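Local coordinates for Lin1840 protein (Listeria innocua serovar 6a, PDB 4ZOC) that probably hydrolyses terminal, non-reducing beta-D-glucosyl residues with release of beta-D-glucose, as a family 3 glycoside hydrolase linked to beta-1,2-glucan metabolism, at residues 109-112 with 113-116; 667-670 with 671-674; 617-620 with 621-624. The protein carries 2 engineered substitutions. One frame throughout, in Å; residues are numbered along the deposited sequence.

Three short-range arrangements, each within eight consecutive residues, sample two parts of this family 3 enzyme. Contact 1 starts helix 112-128 in the N-terminal, TIM-barrel region. Later in the chain come contact 3 and then contact 2, both type II turns where strands change over between a three-stranded and a five-stranded sheet: contact 3 leads from strand 617-620 to strand 624-632, contact 2 from strand 659-668 to strand 673-680. Their centres are about 32 Å apart, and strands 617-620 and 659-668 form the outer edges of the five-stranded sheet. Contacts 1 and 2 approach to about 8 Å between nearest atoms, and Arg112 and Ser109 bond to residues of strand 659-668, joining barrel to fibronectin type III-like domain.

Contact 1: residues 109-112 with 113-116; sequences SFDR and ETVR
Asp111 OD2 is gripped by two donors of Thr114: the backbone N at 3.0 Å, the capping bond that makes Asp111 the N-cap of helix 112-128, and the hydroxyl OG1 at 2.7 Å. The two donors come from opposite faces of the carboxylate: Thr114 N lies 38° out of its plane, while OG1 arrives on the anti side, closer to the plane. With CG anti to its backbone N (chi1 -166°), the Asp111 carboxylate swings over the first turn, and two bonds on one oxygen should restrain its rotation. A water accepts from Glu113 N, another amide of the first turn, and gives Asp111 OD1 a weak bond.

Backbone bonds take over: Val115 N donates to Asp111 O, and Arg116 N to Arg112 O at 3.0 Å. Ahead of the cap, Ser109 OG accepts from Asp111 N, an ST turn, and also bonds to Leu106 O of the preceding helix; Phe110 has positive phi between the two helices. Arg112 turns away from residues 113-116: NE pairs with Glu163, NH1 bonds to Phe663 O, and the guanidinium makes a cation-pi contact with Phe663.

One turn along, Arg116 takes Glu113 side-on. Its bend at chi3 (70°) brings NE to Glu113 OE1 and NH2 to OE2, each at 2.8 Å, in the guanidinium plane and on the syn sides of both oxygens, though tilted out of the carboxylate plane.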
ATOM      1  N   SER A 109     -13.443  22.860  -2.114  1.00  7.35           N
ATOM      2  CA  SER A 109     -13.664  24.289  -2.045  1.00  7.13           C
ATOM      3  C   SER A 109     -12.385  25.078  -1.950  1.00  7.41           C
ATOM      4  O   SER A 109     -12.385  26.188  -2.425  1.00  7.91           O
ATOM      5  CB  SER A 109     -14.572  24.733  -0.889  1.00  8.33           C
ATOM      6  OG  SER A 109     -13.873  24.777   0.345  1.00  8.25           O
ATOM      7  N   PHE A 110     -11.320  24.515  -1.381  1.00  7.27           N
ATOM      8  CA  PHE A 110     -10.072  25.281  -1.068  1.00  8.19           C
ATOM      9  C   PHE A 110     -10.410  26.601  -0.390  1.00 11.50           C
ATOM     10  O   PHE A 110      -9.703  27.633  -0.577  1.00 10.55           O
ATOM     11  CB  PHE A 110      -9.243  25.439  -2.353  1.00  7.56           C
ATOM     12  CG  PHE A 110      -8.401  24.251  -2.669  1.00  8.14           C
ATOM     13  CD1 PHE A 110      -8.988  23.098  -3.249  1.00  7.92           C
ATOM     14  CD2 PHE A 110      -7.008  24.319  -2.536  1.00  8.00           C
ATOM     15  CE1 PHE A 110      -8.254  22.011  -3.624  1.00  6.95           C
ATOM     16  CE2 PHE A 110      -6.246  23.217  -2.924  1.00  8.44           C
ATOM     17  CZ  PHE A 110      -6.896  22.085  -3.468  1.00  8.27           C
ATOM     18  N   ASP A 111     -11.517  26.591   0.400  1.00 10.15           N
ATOM     19  CA  ASP A 111     -12.043  27.809   0.976  1.00 13.67           C
ATOM     20  C   ASP A 111     -12.286  27.733   2.482  1.00 11.17           C
ATOM     21  O   ASP A 111     -13.261  27.151   2.940  1.00 10.82           O
ATOM     22  CB  ASP A 111     -13.288  28.290   0.202  1.00 14.99           C
ATOM     23  CG  ASP A 111     -13.642  29.709   0.557  1.00 16.46           C
ATOM     24  OD1 ASP A 111     -12.830  30.621   0.240  1.00 18.27           O
ATOM     25  OD2 ASP A 111     -14.669  29.904   1.238  1.00 12.11           O
ATOM     26  N   ARG A 112     -11.352  28.317   3.239  1.00 10.53           N
ATOM     27  CA  ARG A 112     -11.340  28.248   4.687  1.00  9.23           C
ATOM     28  C   ARG A 112     -12.675  28.793   5.230  1.00  8.17           C
ATOM     29  O   ARG A 112     -13.262  28.195   6.121  1.00  9.97           O
ATOM     30  CB  ARG A 112     -10.150  28.978   5.305  1.00  8.06           C
ATOM     31  CG  ARG A 112      -8.792  28.374   5.005  1.00  9.90           C
ATOM     32  CD  ARG A 112      -7.743  29.430   5.344  1.00 10.33           C
ATOM     33  NE  ARG A 112      -6.350  29.015   5.166  1.00  9.54           N
ATOM     34  CZ  ARG A 112      -5.674  29.191   4.010  1.00  9.07           C
ATOM     35  NH1 ARG A 112      -6.265  29.713   2.950  1.00 10.51           N
ATOM     36  NH2 ARG A 112      -4.394  28.858   3.933  1.00 12.38           N
ATOM     37  N   GLU A 113     -13.156  29.920   4.713  1.00 10.81           N
ATOM     38  CA  GLU A 113     -14.362  30.573   5.287  1.00  9.48           C
ATOM     39  C   GLU A 113     -15.616  29.678   5.028  1.00  8.30           C
ATOM     40  O   GLU A 113     -16.440  29.553   5.903  1.00  7.96           O
ATOM     41  CB  GLU A 113     -14.517  31.983   4.762  1.00 10.66           C
ATOM     42  CG  GLU A 113     -15.777  32.734   5.254  1.00 11.59           C
ATOM     43  CD  GLU A 113     -15.838  33.000   6.692  1.00 11.78           C
ATOM     44  OE1 GLU A 113     -14.877  32.680   7.466  1.00 14.55           O
ATOM     45  OE2 GLU A 113     -16.903  33.529   7.077  1.00 15.35           O
ATOM     46  N   THR A 114     -15.714  29.003   3.876  1.00  9.48           N
ATOM     47  CA  THR A 114     -16.766  28.041   3.652  1.00  8.94           C
ATOM     48  C   THR A 114     -16.811  26.983   4.749  1.00  8.25           C
ATOM     49  O   THR A 114     -17.863  26.639   5.233  1.00  8.71           O
ATOM     50  CB  THR A 114     -16.671  27.393   2.256  1.00  9.64           C
ATOM     51  OG1 THR A 114     -16.887  28.375   1.246  1.00 12.70           O
ATOM     52  CG2 THR A 114     -17.594  26.185   2.002  1.00  9.74           C
ATOM     53  N   VAL A 115     -15.641  26.395   5.065  1.00  8.71           N
ATOM     54  CA  VAL A 115     -15.576  25.362   6.105  1.00  9.30           C
ATOM     55  C   VAL A 115     -15.903  25.910   7.492  1.00  9.29           C
ATOM     56  O   VAL A 115     -16.637  25.279   8.247  1.00  8.53           O
ATOM     57  CB  VAL A 115     -14.208  24.683   6.018  1.00 10.01           C
ATOM     58  CG1 VAL A 115     -14.013  23.770   7.167  1.00 13.21           C
ATOM     59  CG2 VAL A 115     -14.132  24.014   4.625  1.00 10.79           C
ATOM     60  N   ARG A 116     -15.418  27.092   7.829  1.00  8.42           N
ATOM     61  CA  ARG A 116     -15.807  27.684   9.102  1.00  8.61           C
ATOM     62  C   ARG A 116     -17.321  27.937   9.225  1.00  7.54           C
ATOM     63  O   ARG A 116     -17.936  27.673  10.251  1.00  8.81           O
ATOM     64  CB  ARG A 116     -15.034  28.984   9.296  1.00 10.48           C
ATOM     65  CG  ARG A 116     -15.177  29.602  10.710  1.00 11.10           C
ATOM     66  CD  ARG A 116     -14.752  31.094  10.747  1.00 13.35           C
ATOM     67  NE  ARG A 116     -15.726  31.895  10.027  1.00 14.46           N
ATOM     68  CZ  ARG A 116     -16.923  32.217  10.457  1.00 12.77           C
ATOM     69  NH1 ARG A 116     -17.313  31.876  11.705  1.00 14.56           N
ATOM     70  NH2 ARG A 116     -17.754  32.901   9.677  1.00 14.81           N
TER
HETATM   71  O   HOH W   1     -11.531  31.714   3.247  1.00 22.08           O

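Contact 2: residues 667-670 with 671-674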
ATOM      1  N   ALA A 667     -12.038  35.843  -5.868  1.00 11.59           N
ATOM      2  CA  ALA A 667     -13.217  36.199  -6.640  1.00 13.04           C
ATOM      3  C   ALA A 667     -12.962  37.468  -7.499  1.00 14.40           C
ATOM      4  O   ALA A 667     -12.384  38.459  -7.013  1.00 13.44           O
ATOM      5  CB  ALA A 667     -14.356  36.460  -5.689  1.00 11.27           C
ATOM      6  N   LEU A 668     -13.291  37.384  -8.775  1.00 14.31           N
ATOM      7  CA  LEU A 668     -12.985  38.460  -9.701  1.00 17.64           C
ATOM      8  C   LEU A 668     -14.114  38.656 -10.674  1.00 19.72           C
ATOM      9  O   LEU A 668     -14.525  37.709 -11.340  1.00 15.67           O
ATOM     10  CB  LEU A 668     -11.742  38.123 -10.518  1.00 15.95           C
ATOM     11  CG  LEU A 668     -10.466  37.984  -9.725  1.00 16.77           C
ATOM     12  CD1 LEU A 668      -9.456  37.229 -10.535  1.00 15.51           C
ATOM     13  CD2 LEU A 668      -9.879  39.310  -9.247  1.00 16.82           C
ATOM     14  N   GLN A 669     -14.589  39.891 -10.791  1.00 22.16           N
ATOM     15  CA  GLN A 669     -15.526  40.206 -11.837  1.00 21.19           C
ATOM     16  C   GLN A 669     -14.838  40.131 -13.169  1.00 16.62           C
ATOM     17  O   GLN A 669     -13.598  40.087 -13.266  1.00 15.49           O
ATOM     18  CB  GLN A 669     -16.088  41.607 -11.588  1.00 22.62           C
ATOM     19  CG  GLN A 669     -16.958  41.672 -10.354  1.00 25.64           C
ATOM     20  CD  GLN A 669     -18.265  40.904 -10.532  1.00 28.13           C
ATOM     21  OE1 GLN A 669     -19.015  41.174 -11.448  1.00 29.90           O
ATOM     22  NE2 GLN A 669     -18.518  39.922  -9.663  1.00 30.95           N
ATOM     23  N   ALA A 670     -15.629  40.174 -14.221  1.00 18.12           N
ATOM     24  CA  ALA A 670     -15.060  40.265 -15.565  1.00 20.59           C
ATOM     25  C   ALA A 670     -14.067  41.448 -15.659  1.00 19.66           C
ATOM     26  O   ALA A 670     -14.354  42.558 -15.247  1.00 19.71           O
ATOM     27  CB  ALA A 670     -16.175  40.414 -16.572  1.00 18.62           C
ATOM     28  N   GLY A 671     -12.883  41.167 -16.162  1.00 19.12           N
ATOM     29  CA  GLY A 671     -11.797  42.141 -16.281  1.00 21.35           C
ATOM     30  C   GLY A 671     -11.129  42.601 -15.002  1.00 22.45           C
ATOM     31  O   GLY A 671     -10.194  43.390 -15.079  1.00 21.94           O
ATOM     32  N   GLU A 672     -11.577  42.120 -13.835  1.00 20.80           N
ATOM     33  CA  GLU A 672     -11.007  42.565 -12.576  1.00 18.47           C
ATOM     34  C   GLU A 672      -9.650  41.923 -12.286  1.00 20.85           C
ATOM     35  O   GLU A 672      -9.416  40.787 -12.671  1.00 17.01           O
ATOM     36  CB  GLU A 672     -11.951  42.281 -11.442  1.00 17.02           C
ATOM     37  CG  GLU A 672     -11.452  42.820 -10.131  1.00 14.16           C
ATOM     38  CD  GLU A 672     -12.451  42.660  -9.025  1.00 16.46           C
ATOM     39  OE1 GLU A 672     -12.283  43.342  -7.970  1.00 19.94           O
ATOM     40  OE2 GLU A 672     -13.404  41.843  -9.166  1.00 16.80           O
ATOM     41  N   GLU A 673      -8.774  42.724 -11.658  1.00 18.98           N
ATOM     42  CA  GLU A 673      -7.445  42.359 -11.247  1.00 20.29           C
ATOM     43  C   GLU A 673      -7.318  42.567  -9.731  1.00 19.40           C
ATOM     44  O   GLU A 673      -7.869  43.565  -9.138  1.00 20.92           O
ATOM     45  CB  GLU A 673      -6.416  43.208 -11.997  1.00 25.16           C
ATOM     46  CG  GLU A 673      -5.017  42.709 -11.890  1.00 28.95           C
ATOM     47  CD  GLU A 673      -4.037  43.560 -12.686  1.00 31.76           C
ATOM     48  OE1 GLU A 673      -3.480  44.493 -12.119  1.00 40.23           O
ATOM     49  OE2 GLU A 673      -3.827  43.308 -13.869  1.00 38.90           O
ATOM     50  N   LYS A 674      -6.666  41.582  -9.095  1.00 19.04           N
ATOM     51  CA  LYS A 674      -6.348  41.631  -7.684  1.00 18.39           C
ATOM     52  C   LYS A 674      -4.954  41.132  -7.422  1.00 19.76           C
ATOM     53  O   LYS A 674      -4.422  40.383  -8.191  1.00 16.70           O
ATOM     54  CB  LYS A 674      -7.315  40.827  -6.854  1.00 21.09           C
ATOM     55  CG  LYS A 674      -8.727  41.407  -6.764  1.00 22.12           C
ATOM     56  CD  LYS A 674      -9.577  40.529  -5.839  1.00 20.03           C
ATOM     57  CE  LYS A 674     -10.933  41.137  -5.656  1.00 21.09           C
ATOM     58  NZ  LYS A 674     -11.840  40.217  -4.935  1.00 21.33           N
TER
HETATM   59  O   HOH W   2     -11.711  37.313  -3.495  1.00 21.94           O
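Glu672 and Gln669 hold each other by two hydrogen bonds running in opposite senses: a backbone bond that closes a type II beta turn running from Gln669 to Glu672, and a side-chain bond added to it. The closing bond goes from Glu672 N to Gln669 O at 2.9 Å; the donor stands 46° above the carbonyl plane, so it does not lie on a lone pair. In the return bond Gln669 N donates to Glu672 OE2 at 2.8 Å, nearly straight (167°), on the anti lone pair of that oxygen. Glu672 reaches it because its side chain leaves the backbone trans at chi1 (-176°) and stays extended beyond, which lays the carboxylate back along the incoming strand. Gly671, at the third position, has the positive phi of this turn type.

A second polar link lies further from the bend. Lys674 NZ donates to Ala667 O at 2.8 Å, tilted modestly from the carbonyl plane, and water 2 accepts from Ala667 N and, weakly, from the same ammonium.

Apolar contact lies beside these polar links. Leu668 CD2 rests against the extended aliphatic chain of Lys674, whose CG it meets at 3.4 Å, tighter than usual for two carbons; the two side chains run past each other in opposite directions. CD2 also touches Glu672 CG at 3.9 Å.

The turn belongs to the fibronectin type III-like domain and links its two sheets, joining strand 659-668, an edge of the five-stranded sheet, to strand 673-680 of the three-stranded one. Leu668 bonds through its backbone to Gly638, while Glu672 and Lys674 pair with Asn632 and Ile630, so the chain passes here from one sheet to the other.

Contact 3: residues 617-620 with 621-624; sequences ELNL and GESL
Leu618, on the short strand 617-620, lays its two methyls against different parts of the returning chain in a strand-to-strand link built on a type II beta turn. CD1 lies 3.6 Å from Ser623 O and also reaches the carboxylate of Glu622. CD2 meets Leu624 CB at 3.8 Å, the two leucines crossing at about a right angle. The chi1 of Leu618, -141°, departs from a staggered value, a possible sign of strain.

Next, Asn619 meets Glu622 twice. Its backbone N donates to Glu622 OE1 at 2.9 Å, reaching the oxygen nearly along its C-O axis, while Asn619 CB sits 3.5 Å from the same atom. Glu622 spans the gap fully stretched, starting from a chi1 of -174°, and its carboxylate lies only 14° from parallel to the Asn619 amide. The turn-closing bond, Glu622 N to Asn619 O, is weak at 3.3 Å; water 3 adds a bridge by donating to Asn619 O and to Glu622 O.

Leu620, its side chain about 9 Å from the bound magnesium ion, then leads into Gly621, whose positive phi fits the third position of the turn and whose N bonds to Gln696 OE1.

Strand 617-620 lies at the edge of the five-stranded sheet beside strand 712-720, where Leu618 packs on Val717 and Val719, while Leu624 opens strand 624-632 and pairs with Leu680 of strand 673-680 in the three-stranded sheet.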
ATOM      1  N   GLU A 617      17.904  34.417  -3.226  1.00 15.85           N
ATOM      2  CA  GLU A 617      18.483  33.838  -2.004  1.00 16.27           C
ATOM      3  C   GLU A 617      17.621  34.213  -0.820  1.00 14.15           C
ATOM      4  O   GLU A 617      16.911  35.193  -0.890  1.00 18.68           O
ATOM      5  CB  GLU A 617      19.906  34.375  -1.807  1.00 20.62           C
ATOM      6  CG  GLU A 617      20.792  33.883  -2.929  1.00 25.26           C
ATOM      7  CD  GLU A 617      22.239  34.186  -2.738  1.00 34.99           C
ATOM      8  OE1 GLU A 617      23.001  33.218  -2.760  1.00 39.92           O
ATOM      9  OE2 GLU A 617      22.603  35.363  -2.513  1.00 42.15           O
ATOM     10  N   LEU A 618      17.744  33.441   0.257  1.00 11.36           N
ATOM     11  CA  LEU A 618      17.020  33.600   1.495  1.00 13.21           C
ATOM     12  C   LEU A 618      17.940  33.066   2.538  1.00 13.00           C
ATOM     13  O   LEU A 618      18.732  32.089   2.284  1.00 16.13           O
ATOM     14  CB  LEU A 618      15.802  32.705   1.469  1.00 17.11           C
ATOM     15  CG  LEU A 618      14.485  33.103   2.015  1.00 20.59           C
ATOM     16  CD1 LEU A 618      14.104  34.495   1.570  1.00 21.01           C
ATOM     17  CD2 LEU A 618      13.481  32.058   1.568  1.00 20.39           C
ATOM     18  N   ASN A 619      17.922  33.700   3.686  1.00 12.36           N
ATOM     19  CA  ASN A 619      18.597  33.149   4.833  1.00 11.58           C
ATOM     20  C   ASN A 619      17.777  32.042   5.423  1.00 11.44           C
ATOM     21  O   ASN A 619      16.592  31.952   5.161  1.00 12.95           O
ATOM     22  CB  ASN A 619      18.846  34.241   5.837  1.00 12.56           C
ATOM     23  CG  ASN A 619      19.980  35.179   5.399  1.00 12.92           C
ATOM     24  OD1 ASN A 619      19.799  36.368   5.345  1.00 19.73           O
ATOM     25  ND2 ASN A 619      21.138  34.635   5.144  1.00 16.26           N
ATOM     26  N   LEU A 620      18.415  31.191   6.200  1.00 11.23           N
ATOM     27  CA  LEU A 620      17.713  30.234   6.975  1.00 10.83           C
ATOM     28  C   LEU A 620      16.844  30.985   7.945  1.00 13.98           C
ATOM     29  O   LEU A 620      17.184  32.105   8.416  1.00 12.46           O
ATOM     30  CB  LEU A 620      18.677  29.350   7.730  1.00  9.93           C
ATOM     31  CG  LEU A 620      19.552  28.397   6.901  1.00 12.03           C
ATOM     32  CD1 LEU A 620      20.896  28.049   7.556  1.00 13.30           C
ATOM     33  CD2 LEU A 620      18.740  27.123   6.519  1.00 12.36           C
ATOM     34  N   GLY A 621      15.708  30.383   8.273  1.00 14.34           N
ATOM     35  CA  GLY A 621      14.783  30.991   9.247  1.00 14.08           C
ATOM     36  C   GLY A 621      13.959  32.141   8.667  1.00 13.71           C
ATOM     37  O   GLY A 621      13.120  32.680   9.332  1.00 17.90           O
ATOM     38  N   GLU A 622      14.208  32.525   7.441  1.00 15.01           N
ATOM     39  CA  GLU A 622      13.577  33.653   6.870  1.00 13.37           C
ATOM     40  C   GLU A 622      12.381  33.210   6.043  1.00 16.40           C
ATOM     41  O   GLU A 622      12.435  32.166   5.412  1.00 14.19           O
ATOM     42  CB  GLU A 622      14.576  34.327   5.976  1.00 14.37           C
ATOM     43  CG  GLU A 622      14.060  35.635   5.402  1.00 18.01           C
ATOM     44  CD  GLU A 622      15.135  36.436   4.666  1.00 21.57           C
ATOM     45  OE1 GLU A 622      16.249  35.967   4.315  1.00 16.71           O
ATOM     46  OE2 GLU A 622      14.826  37.565   4.402  1.00 31.15           O
ATOM     47  N   SER A 623      11.335  34.041   6.044  1.00 14.36           N
ATOM     48  CA  SER A 623      10.144  33.813   5.271  1.00 12.81           C
ATOM     49  C   SER A 623      10.367  34.216   3.830  1.00 13.05           C
ATOM     50  O   SER A 623      11.106  35.146   3.499  1.00 16.87           O
ATOM     51  CB  SER A 623       8.963  34.609   5.842  1.00 11.16           C
ATOM     52  OG  SER A 623       8.531  34.134   7.112  1.00 13.65           O
ATOM     53  N   LEU A 624       9.706  33.510   2.945  1.00 12.25           N
ATOM     54  CA  LEU A 624       9.553  33.932   1.600  1.00 12.51           C
ATOM     55  C   LEU A 624       8.187  34.523   1.377  1.00 14.80           C
ATOM     56  O   LEU A 624       7.136  33.848   1.600  1.00 14.46           O
ATOM     57  CB  LEU A 624       9.832  32.761   0.620  1.00 14.42           C
ATOM     58  CG  LEU A 624       9.753  33.110  -0.844  1.00 15.04           C
ATOM     59  CD1 LEU A 624      10.989  33.862  -1.287  1.00 17.68           C
ATOM     60  CD2 LEU A 624       9.504  31.864  -1.688  1.00 19.42           C
TER
HETATM   61  O   HOH W   3      14.260  30.238   5.051  1.00 14.28           O